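Side-chain contacts in beta-glucuronidase (Dictyoglomus thermophilum, PDB 6XXW), which probably hydrolyses beta-D-glucuronides, releasing glucuronic acid: residues A[342-345]-A[346-350]; A[390-393]-A[394-398]; A[432-435]-A[436-440]. All blocks are in the same frame, centred on the assembly; numbering follows the deposited sequence.

Contact 1 (A[342-345]-A[346-350])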
# COMPACT_ATOMS: atom_id res chain seq x y z
N TYR A 342 7.88 -13.55 26.85
CA TYR A 342 9.20 -13.92 27.33
C TYR A 342 9.74 -12.70 28.06
O TYR A 342 9.24 -11.59 27.85
CB TYR A 342 10.13 -14.34 26.17
CG TYR A 342 9.90 -13.51 24.92
CD1 TYR A 342 10.45 -12.23 24.80
CD2 TYR A 342 9.13 -14.00 23.87
CE1 TYR A 342 10.23 -11.46 23.66
CE2 TYR A 342 8.89 -13.22 22.72
CZ TYR A 342 9.44 -11.96 22.63
OH TYR A 342 9.20 -11.22 21.50
N PRO A 343 10.74 -12.86 28.92
CA PRO A 343 11.34 -11.68 29.54
C PRO A 343 11.97 -10.80 28.47
O PRO A 343 12.57 -11.30 27.50
CB PRO A 343 12.39 -12.27 30.50
CG PRO A 343 11.88 -13.68 30.78
CD PRO A 343 11.28 -14.12 29.48
N TYR A 344 11.81 -9.50 28.63
CA TYR A 344 12.44 -8.57 27.70
C TYR A 344 13.83 -8.19 28.21
O TYR A 344 14.28 -8.62 29.28
CB TYR A 344 11.57 -7.33 27.49
CG TYR A 344 10.30 -7.55 26.67
CD1 TYR A 344 9.98 -8.81 26.15
CD2 TYR A 344 9.42 -6.49 26.42
CE1 TYR A 344 8.79 -9.01 25.40
CE2 TYR A 344 8.25 -6.68 25.68
CZ TYR A 344 7.95 -7.94 25.17
OH TYR A 344 6.77 -8.08 24.45
N SER A 345 14.54 -7.40 27.42
CA SER A 345 15.83 -6.89 27.85
C SER A 345 15.66 -6.04 29.10
O SER A 345 14.65 -5.35 29.29
CB SER A 345 16.45 -6.06 26.74
OG SER A 345 15.68 -4.89 26.52
N GLU A 346 16.69 -6.08 29.96
CA GLU A 346 16.71 -5.23 31.15
C GLU A 346 16.57 -3.76 30.77
O GLU A 346 15.93 -2.98 31.49
CB GLU A 346 18.02 -5.45 31.92
CG GLU A 346 18.31 -6.92 32.23
CD GLU A 346 19.38 -7.55 31.34
OE1 GLU A 346 19.20 -7.62 30.10
OE2 GLU A 346 20.41 -8.02 31.91
N GLU A 347 17.16 -3.38 29.63
CA GLU A 347 17.05 -2.01 29.13
C GLU A 347 15.60 -1.55 29.05
O GLU A 347 15.28 -0.43 29.44
CB GLU A 347 17.73 -1.93 27.75
CG GLU A 347 19.26 -1.88 27.78
CD GLU A 347 19.94 -3.25 27.90
OE1 GLU A 347 19.24 -4.29 27.99
OE2 GLU A 347 21.19 -3.29 27.89
N ILE A 348 14.70 -2.42 28.59
CA ILE A 348 13.31 -2.01 28.47
C ILE A 348 12.69 -1.78 29.86
O ILE A 348 11.87 -0.87 30.05
CB ILE A 348 12.52 -3.03 27.64
CG1 ILE A 348 12.81 -2.79 26.15
CG2 ILE A 348 11.00 -2.93 27.92
CD1 ILE A 348 12.22 -3.87 25.24
N LEU A 349 13.08 -2.58 30.86
CA LEU A 349 12.53 -2.39 32.20
C LEU A 349 13.06 -1.11 32.86
O LEU A 349 12.31 -0.43 33.57
CB LEU A 349 12.82 -3.61 33.08
CG LEU A 349 12.13 -4.89 32.61
CD1 LEU A 349 12.32 -5.98 33.64
CD2 LEU A 349 10.64 -4.65 32.39
N PHE A 350 14.34 -0.77 32.63
CA PHE A 350 14.84 0.51 33.15
C PHE A 350 14.09 1.68 32.52
O PHE A 350 13.79 2.67 33.20
CB PHE A 350 16.34 0.65 32.88
CG PHE A 350 17.20 -0.13 33.83
CD1 PHE A 350 17.38 0.30 35.14
CD2 PHE A 350 17.83 -1.29 33.42
CE1 PHE A 350 18.17 -0.42 36.03
CE2 PHE A 350 18.61 -2.03 34.30
CZ PHE A 350 18.78 -1.59 35.61
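Ser345 is the last residue before helix 346-355, and its backbone, still extended (phi -61°, psi 147°), carries the chain from the loop into the first turn, where Ile348 N lies 3.0 Å from Ser345 O. That bond is bent and weak, and the same N-H also reaches the serine hydroxyl, Ile348 N to Ser345 OG being 3.4 Å, again weak. Serine suits this N-cap because its short side chain can fold back over the first turn: with chi1 at 66°, OG stands between the backbone N and the carbonyl carbon and faces the first turn of the helix, where it takes the capping bond from Ile348 N. Glu347 bends at its second torsion and lays OE1 alongside the serine, 3.5 Å from Ser345 CB, while its OE2 is bonded to Tyr23. The cap begins the helix that follows strand 336-338 in the TIM barrel, and Glu308 OE2 accepts from Ser345 N. Ile348 gives the cap its apolar side. Its CG1 packs 3.6 Å from Ser345 OG, and its terminal CD1 comes obliquely to the ring of Tyr344, 4.0 Å from CD2; the tyrosine hydroxyl is turned to Ser340 O. Were an alanine here, CG1, CG2 and CD1 would be missing, and the Tyr344 ring would probably lose its neighbour at CD2 as a gap opened toward Asn322 and Phe326 of helix 319-332.

Contact 2 (A[390-393]-A[394-398])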
# COMPACT_ATOMS: atom_id res chain seq x y z
N HIS A 390 13.05 -26.86 33.90
CA HIS A 390 13.53 -25.66 33.21
C HIS A 390 12.66 -24.45 33.54
O HIS A 390 13.18 -23.36 33.80
CB HIS A 390 13.55 -25.90 31.69
CG HIS A 390 14.00 -24.71 30.90
ND1 HIS A 390 15.27 -24.18 31.00
CD2 HIS A 390 13.36 -23.95 29.97
CE1 HIS A 390 15.39 -23.15 30.18
NE2 HIS A 390 14.24 -22.99 29.55
N HIS A 391 11.34 -24.64 33.54
CA HIS A 391 10.43 -23.54 33.86
C HIS A 391 10.72 -22.98 35.25
O HIS A 391 10.75 -21.75 35.45
CB HIS A 391 8.99 -24.05 33.74
CG HIS A 391 7.96 -22.97 33.55
ND1 HIS A 391 6.73 -23.24 32.99
CD2 HIS A 391 7.95 -21.66 33.87
CE1 HIS A 391 6.01 -22.13 32.96
NE2 HIS A 391 6.74 -21.15 33.48
N LEU A 392 10.94 -23.86 36.23
CA LEU A 392 11.23 -23.40 37.59
C LEU A 392 12.56 -22.66 37.65
O LEU A 392 12.68 -21.65 38.35
CB LEU A 392 11.25 -24.59 38.56
CG LEU A 392 9.93 -25.35 38.71
CD1 LEU A 392 10.15 -26.69 39.43
CD2 LEU A 392 8.86 -24.50 39.41
N GLU A 393 13.58 -23.15 36.95
CA GLU A 393 14.84 -22.42 36.90
C GLU A 393 14.66 -21.06 36.23
O GLU A 393 15.28 -20.07 36.64
CB GLU A 393 15.91 -23.25 36.19
CG GLU A 393 16.17 -24.59 36.89
CD GLU A 393 17.35 -25.36 36.32
OE1 GLU A 393 17.22 -25.93 35.22
OE2 GLU A 393 18.41 -25.43 36.99
N ILE A 394 13.81 -21.00 35.20
CA ILE A 394 13.54 -19.74 34.51
C ILE A 394 12.94 -18.72 35.48
O ILE A 394 13.35 -17.56 35.53
CB ILE A 394 12.62 -19.96 33.30
CG1 ILE A 394 13.40 -20.62 32.15
CG2 ILE A 394 11.96 -18.64 32.86
CD1 ILE A 394 14.68 -19.93 31.80
N MET A 395 11.92 -19.14 36.24
CA MET A 395 11.31 -18.22 37.21
C MET A 395 12.34 -17.72 38.21
O MET A 395 12.32 -16.54 38.60
CB MET A 395 10.15 -18.89 37.95
CG MET A 395 9.03 -19.46 37.08
SD MET A 395 8.43 -18.28 35.83
CE MET A 395 7.91 -16.90 36.84
N ARG A 396 13.26 -18.59 38.65
CA ARG A 396 14.30 -18.14 39.57
C ARG A 396 15.21 -17.11 38.91
O ARG A 396 15.53 -16.08 39.51
CB ARG A 396 15.10 -19.33 40.09
CG ARG A 396 14.24 -20.35 40.84
CD ARG A 396 15.03 -21.60 41.24
NE ARG A 396 14.15 -22.70 41.67
CZ ARG A 396 14.20 -23.93 41.19
NH1 ARG A 396 15.08 -24.24 40.24
NH2 ARG A 396 13.38 -24.87 41.64
N GLU A 397 15.64 -17.37 37.67
CA GLU A 397 16.51 -16.43 36.96
C GLU A 397 15.81 -15.10 36.70
O GLU A 397 16.43 -14.03 36.73
CB GLU A 397 16.97 -17.02 35.63
CG GLU A 397 17.89 -18.24 35.72
CD GLU A 397 18.34 -18.74 34.34
OE1 GLU A 397 18.54 -17.91 33.43
OE2 GLU A 397 18.50 -19.97 34.18
N LEU A 398 14.52 -15.17 36.38
CA LEU A 398 13.77 -13.98 36.00
C LEU A 398 13.54 -13.07 37.20
O LEU A 398 13.78 -11.86 37.13
CB LEU A 398 12.45 -14.40 35.37
CG LEU A 398 11.41 -13.32 35.09
CD1 LEU A 398 11.95 -12.27 34.13
CD2 LEU A 398 10.13 -13.97 34.54
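Ile394 lies one helical turn beyond His390 and covers one face of its imidazole. The CG1 methylene of Ile394 sits 3.8 Å from the ring centroid of His390 and only 19° off the ring normal, a CH-pi contact; the second torsion of the isoleucine (chi2 -51°) brings CD1 to the CE1-NE2 rim of the ring, 3.7 Å from His390 CE1. A branched aliphatic chain suits this place, since it gives the flat ring a broad apolar cover. The backbone bond from Ile394 N to His390 O, 2.8 Å, ties the two residues together as in any alpha-helix.

Arg396 serves a different side. With CG anti to the carbonyl carbon and the chain extended to NE, the guanidinium lies back over the preceding turn, where one face rests above Leu392 O and meets Leu392 CB, with Arg396 NH2 3.8 Å from that carbon. Glu393 crosses the arginine obliquely and touches it with its methylene, CG lying 3.5 Å from Arg396 NH1. Its carboxylate does not reach the guanidinium: Glu393 OE2 stays 4.8 Å from Arg396 NH1, with the two planes 72° apart, so any attraction there is probably electrostatic at a distance. Arg396 NE is committed to Glu434 instead. On a further side, Met395 lies beside His391 with SD at the edge of the imidazole, 3.9 Å from His391 CD2.

His391 is also bonded to Tyr427, and together with Leu392, Met395 and Arg396 it meets helix 422-438, packing helix 385-402 against the next helix of the barrel, while a weak bond joins His391 NE2 to Val413 O on strand 408-415.

Contact 3 (A[432-435]-A[436-440])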
# COMPACT_ATOMS: atom_id res chain seq x y z
N ILE A 432 3.44 -22.06 39.90
CA ILE A 432 2.86 -20.94 40.64
C ILE A 432 3.37 -20.93 42.07
O ILE A 432 3.70 -19.87 42.62
CB ILE A 432 1.33 -21.02 40.57
CG1 ILE A 432 0.87 -20.75 39.13
CG2 ILE A 432 0.70 -20.06 41.58
CD1 ILE A 432 -0.60 -21.10 38.84
N GLU A 433 3.44 -22.10 42.70
CA GLU A 433 3.92 -22.16 44.08
C GLU A 433 5.35 -21.66 44.20
O GLU A 433 5.69 -20.94 45.14
CB GLU A 433 3.82 -23.60 44.60
CG GLU A 433 4.18 -23.74 46.06
CD GLU A 433 3.78 -25.10 46.62
OE1 GLU A 433 2.61 -25.50 46.42
OE2 GLU A 433 4.63 -25.76 47.24
N GLU A 434 6.21 -22.02 43.24
CA GLU A 434 7.60 -21.60 43.30
C GLU A 434 7.73 -20.10 43.04
O GLU A 434 8.54 -19.41 43.68
CB GLU A 434 8.42 -22.41 42.30
CG GLU A 434 9.88 -22.01 42.19
CD GLU A 434 10.70 -22.43 43.40
OE1 GLU A 434 10.13 -23.03 44.35
OE2 GLU A 434 11.91 -22.14 43.41
N THR A 435 6.93 -19.57 42.11
CA THR A 435 6.99 -18.14 41.81
C THR A 435 6.64 -17.31 43.03
O THR A 435 7.32 -16.32 43.35
CB THR A 435 6.05 -17.82 40.64
OG1 THR A 435 6.45 -18.58 39.49
CG2 THR A 435 6.06 -16.31 40.31
N ARG A 436 5.57 -17.69 43.74
CA ARG A 436 5.16 -16.96 44.93
C ARG A 436 6.20 -17.06 46.03
O ARG A 436 6.43 -16.08 46.76
CB ARG A 436 3.80 -17.48 45.41
CG ARG A 436 3.00 -16.49 46.23
CD ARG A 436 2.85 -16.94 47.67
NE ARG A 436 2.08 -18.17 47.78
CZ ARG A 436 1.06 -18.34 48.62
NH1 ARG A 436 0.68 -17.35 49.42
NH2 ARG A 436 0.41 -19.50 48.66
N ARG A 437 6.84 -18.22 46.16
CA ARG A 437 7.89 -18.39 47.16
C ARG A 437 9.08 -17.49 46.86
O ARG A 437 9.67 -16.91 47.78
CB ARG A 437 8.34 -19.86 47.20
CG ARG A 437 9.39 -20.13 48.25
CD ARG A 437 10.02 -21.50 48.05
NE ARG A 437 10.98 -21.49 46.95
CZ ARG A 437 12.25 -21.13 47.08
NH1 ARG A 437 12.70 -20.76 48.27
NH2 ARG A 437 13.07 -21.15 46.03
N LEU A 438 9.42 -17.36 45.58
CA LEU A 438 10.54 -16.51 45.18
C LEU A 438 10.23 -15.03 45.33
O LEU A 438 11.14 -14.25 45.65
CB LEU A 438 10.92 -16.81 43.73
CG LEU A 438 11.52 -18.18 43.43
CD1 LEU A 438 11.37 -18.49 41.94
CD2 LEU A 438 12.97 -18.27 43.89
N ASP A 439 8.99 -14.62 45.10
CA ASP A 439 8.63 -13.20 45.19
C ASP A 439 7.21 -13.04 45.73
O ASP A 439 6.25 -12.92 44.96
CB ASP A 439 8.77 -12.51 43.84
CG ASP A 439 8.45 -11.02 43.92
OD1 ASP A 439 8.42 -10.49 45.06
OD2 ASP A 439 8.22 -10.38 42.86
N PRO A 440 7.05 -12.97 47.06
CA PRO A 440 5.72 -12.73 47.61
C PRO A 440 5.23 -11.30 47.46
O PRO A 440 4.14 -11.00 47.95
CB PRO A 440 5.88 -13.08 49.10
CG PRO A 440 7.32 -12.88 49.37
CD PRO A 440 8.05 -13.23 48.11
O HOH W 1 4.28 -20.65 47.36
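Glu434 and Arg437 stand side by side near the C-terminal end of helix 422-438, the helix of the beta-alpha-beta unit between strands 408-415 and 444-448 of the TIM barrel. Their salt bridge is side-on and two-pronged: Arg437 NE gives a bond of 3.1 Å to Glu434 OE1, and Arg437 NH2 a nearly straight one of 3.0 Å (174°) to Glu434 OE2. Both oxygens lie near the guanidinium plane, yet they are met from above the carboxylate, the two planes being 38° apart. A bend at the third torsion of the arginine (chi3 77°) turns its head back to the glutamate, which suits long, flexible ions three residues apart. Because Glu434 OE2 also takes Arg396 NE, two cations probably stabilise its negative charge.

Backbone bonds hold the last turn, ending with Asp439 N to Thr435 O at 3.0 Å, beyond which Asp439 leaves helical geometry. Its carboxylate turns to Thr441, Arg442 and Trp411. Thr435, buried against both strands, satisfies its hydroxyl at Val431 O, a fitting use of a small polar residue within a helix.

The apolar contact is between the stem of Glu434 and Leu438, where Glu434 CG comes within 3.8 Å of Leu438 CD1.

Contact 1 is buried near the middle of the chain, its centre about 6 Å from the chain centre; contact 2 is mostly buried, at about 13 Å; contact 3, at about 18 Å, has exposed charged residues. The chemistry follows: a capped helix start with an apolar flank, then ring and methylene packing, then a partly exposed ion pair. Contacts 2 and 3 belong to two adjoining helices, 385-402 and 422-438, and touch directly, with Met395 CE 3.5 Å from Thr435 OG1 and Arg396 spanning both. Contact 1 joins contact 2 through Pro343 CG, 3.6 Å from Leu398 CD1, but stays about 11 Å from contact 3 at the nearest atoms.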